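Local coordinates for probable sulfate-binding lipoprotein SubI (Mycobacterium tuberculosis, PDB 6DDN) that probably binds sulfate outside the cytoplasmic membrane and acts as its carrier for uptake, as other members of the prokaryotic sulfate-binding protein family do, at residues Asn282-Val287 and Lys291-Ala296. Residues are numbered along the deposited sequence; the frame is centred on the assembly and turned at random.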
loop_
_atom_site.group_PDB
_atom_site.type_symbol
_atom_site.label_atom_id
_atom_site.label_comp_id
_atom_site.label_asym_id
_atom_site.label_seq_id
_atom_site.Cartn_x
_atom_site.Cartn_y
_atom_site.Cartn_z
ATOM N N ASN A 282 -8.788 12.628 -11.314
ATOM C CA ASN A 282 -10.198 12.286 -11.468
ATOM C C ASN A 282 -10.387 11.085 -12.384
ATOM O O ASN A 282 -11.334 10.311 -12.201
ATOM C CB ASN A 282 -10.973 13.491 -12.000
ATOM C CG ASN A 282 -11.011 14.643 -11.008
ATOM O OD1 ASN A 282 -10.673 14.481 -9.835
ATOM N ND2 ASN A 282 -11.427 15.814 -11.478
ATOM N N PHE A 283 -9.496 10.905 -13.362
ATOM C CA PHE A 283 -9.593 9.753 -14.251
ATOM C C PHE A 283 -9.507 8.440 -13.482
ATOM O O PHE A 283 -10.063 7.429 -13.924
ATOM C CB PHE A 283 -8.496 9.819 -15.314
ATOM C CG PHE A 283 -8.526 8.677 -16.291
ATOM C CD1 PHE A 283 -9.435 8.665 -17.336
ATOM C CD2 PHE A 283 -7.641 7.619 -16.166
ATOM C CE1 PHE A 283 -9.463 7.617 -18.237
ATOM C CE2 PHE A 283 -7.664 6.569 -17.063
ATOM C CZ PHE A 283 -8.577 6.567 -18.100
ATOM N N GLN A 284 -8.827 8.440 -12.330
ATOM C CA GLN A 284 -8.660 7.209 -11.564
ATOM C C GLN A 284 -9.989 6.680 -11.043
ATOM O O GLN A 284 -10.170 5.461 -10.932
ATOM C CB GLN A 284 -7.698 7.442 -10.399
ATOM C CG GLN A 284 -6.339 7.967 -10.817
ATOM C CD GLN A 284 -5.755 7.186 -11.972
ATOM O OE1 GLN A 284 -5.815 5.957 -11.998
ATOM N NE2 GLN A 284 -5.195 7.897 -12.943
ATOM N N TYR A 285 -10.922 7.570 -10.721
ATOM C CA TYR A 285 -12.210 7.165 -10.177
ATOM C C TYR A 285 -13.223 6.804 -11.255
ATOM O O TYR A 285 -14.356 6.443 -10.919
ATOM C CB TYR A 285 -12.765 8.274 -9.278
ATOM C CG TYR A 285 -11.894 8.531 -8.069
ATOM C CD1 TYR A 285 -12.042 7.779 -6.911
ATOM C CD2 TYR A 285 -10.909 9.511 -8.093
ATOM C CE1 TYR A 285 -11.240 8.001 -5.807
ATOM C CE2 TYR A 285 -10.102 9.742 -6.991
ATOM C CZ TYR A 285 -10.273 8.984 -5.850
ATOM O OH TYR A 285 -9.475 9.208 -4.751
ATOM N N THR A 286 -12.849 6.890 -12.528
ATOM C CA THR A 286 -13.739 6.456 -13.592
ATOM C C THR A 286 -13.952 4.949 -13.520
ATOM O O THR A 286 -13.185 4.211 -12.894
ATOM C CB THR A 286 -13.175 6.830 -14.963
ATOM O OG1 THR A 286 -11.925 6.157 -15.162
ATOM C CG2 THR A 286 -12.965 8.332 -15.067
ATOM N N VAL A 287 -15.020 4.493 -14.175
ATOM C CA VAL A 287 -15.324 3.065 -14.183
ATOM C C VAL A 287 -14.180 2.284 -14.818
ATOM O O VAL A 287 -13.754 1.243 -14.302
ATOM C CB VAL A 287 -16.661 2.812 -14.902
ATOM C CG1 VAL A 287 -16.768 1.362 -15.349
ATOM C CG2 VAL A 287 -17.829 3.196 -14.002
ATOM N N LYS A 291 -11.730 -0.525 -13.050
ATOM C CA LYS A 291 -11.577 -1.869 -13.592
ATOM C C LYS A 291 -10.107 -2.201 -13.815
ATOM O O LYS A 291 -9.667 -3.325 -13.548
ATOM C CB LYS A 291 -12.354 -2.004 -14.902
ATOM C CG LYS A 291 -13.842 -2.230 -14.748
ATOM C CD LYS A 291 -14.493 -2.376 -16.115
ATOM C CE LYS A 291 -16.002 -2.528 -16.014
ATOM N NZ LYS A 291 -16.662 -2.200 -17.310
ATOM N N LEU A 292 -9.331 -1.229 -14.301
ATOM C CA LEU A 292 -7.930 -1.482 -14.621
ATOM C C LEU A 292 -7.116 -1.753 -13.362
ATOM O O LEU A 292 -6.314 -2.694 -13.322
ATOM C CB LEU A 292 -7.350 -0.301 -15.397
ATOM C CG LEU A 292 -7.925 -0.077 -16.795
ATOM C CD1 LEU A 292 -7.513 1.283 -17.312
ATOM C CD2 LEU A 292 -7.485 -1.177 -17.749
ATOM N N TRP A 293 -7.300 -0.929 -12.327
ATOM C CA TRP A 293 -6.646 -1.189 -11.048
ATOM C C TRP A 293 -7.003 -2.576 -10.529
ATOM O O TRP A 293 -6.127 -3.339 -10.104
ATOM C CB TRP A 293 -7.042 -0.122 -10.026
ATOM C CG TRP A 293 -6.356 1.197 -10.208
ATOM C CD1 TRP A 293 -6.916 2.352 -10.667
ATOM C CD2 TRP A 293 -4.985 1.501 -9.921
ATOM N NE1 TRP A 293 -5.980 3.356 -10.690
ATOM C CE2 TRP A 293 -4.785 2.860 -10.236
ATOM C CE3 TRP A 293 -3.908 0.757 -9.430
ATOM C CZ2 TRP A 293 -3.552 3.491 -10.077
ATOM C CZ3 TRP A 293 -2.684 1.388 -9.268
ATOM C CH2 TRP A 293 -2.516 2.738 -9.596
ATOM N N ALA A 294 -8.294 -2.915 -10.558
ATOM C CA ALA A 294 -8.729 -4.242 -10.141
ATOM C C ALA A 294 -8.015 -5.323 -10.938
ATOM O O ALA A 294 -7.455 -6.265 -10.367
ATOM C CB ALA A 294 -10.245 -4.366 -10.292
ATOM N N GLN A 295 -8.004 -5.187 -12.268
ATOM C CA GLN A 295 -7.323 -6.161 -13.115
ATOM C C GLN A 295 -5.833 -6.234 -12.805
ATOM O O GLN A 295 -5.208 -7.281 -13.011
ATOM C CB GLN A 295 -7.546 -5.813 -14.586
ATOM C CG GLN A 295 -8.973 -6.043 -15.054
ATOM C CD GLN A 295 -9.345 -5.191 -16.250
ATOM O OE1 GLN A 295 -8.481 -4.676 -16.958
ATOM N NE2 GLN A 295 -10.643 -5.035 -16.476
ATOM N N ALA A 296 -5.251 -5.143 -12.306
ATOM C CA ALA A 296 -3.847 -5.121 -11.916
ATOM C C ALA A 296 -3.604 -5.699 -10.526
ATOM O O ALA A 296 -2.446 -5.793 -10.109
ATOM C CB ALA A 296 -3.306 -3.689 -11.977
#
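Lys-291 N donates to Val-287 O at 3.0 Å, the i to i+4 bond of the first turn of helix 287-295. Just before that turn, Thr-286 is the N-cap: its OG1 accepts from Ala-289 N and donates to Phe-283 O at 2.6 Å, linking the last turn of helix 274-284 to the first turn of helix 287-295. The lysine side chain runs extended beyond CG, alongside Val-287 and pointing the same way; its CE lies 4.0 Å from Val-287 CG1, a methyl roughly anti to the valine's backbone N (chi1 160°). Both residues lie at the surface, and Val-287 N bonds a PEG molecule, probably from the crystallisation liquor. Trp-293 reaches back to helix 274-284: its NE1 donates to Gln-284 OE1 at 2.9 Å, with an N-H...O angle of 157°. The oxygen sits at the indole edge, close to the ring plane, and the N-H arrives in the plane of the amide carbonyl, although amide and ring planes stand 78° apart. A bend at chi2 curls the glutamine chain, whose NE2 bonds Phe-280 O one turn earlier in its own helix. Phe-138 stacks on the indole, Trp-66 and Phe-298 meet it edge-to-face, and Val-69 of helix 63-74 touches both Trp-293 and Gln-284. The contact thus joins two consecutive helices across a short capped connection in the solute-binding protein fold. The two bonds of the buried Gln-284 are consistent with the modelled orientation of its amide, oxygen facing the indole N-H and nitrogen the Phe-280 carbonyl, and they satisfy the indole N-H among the rings of Phe-138, Trp-66 and Phe-298.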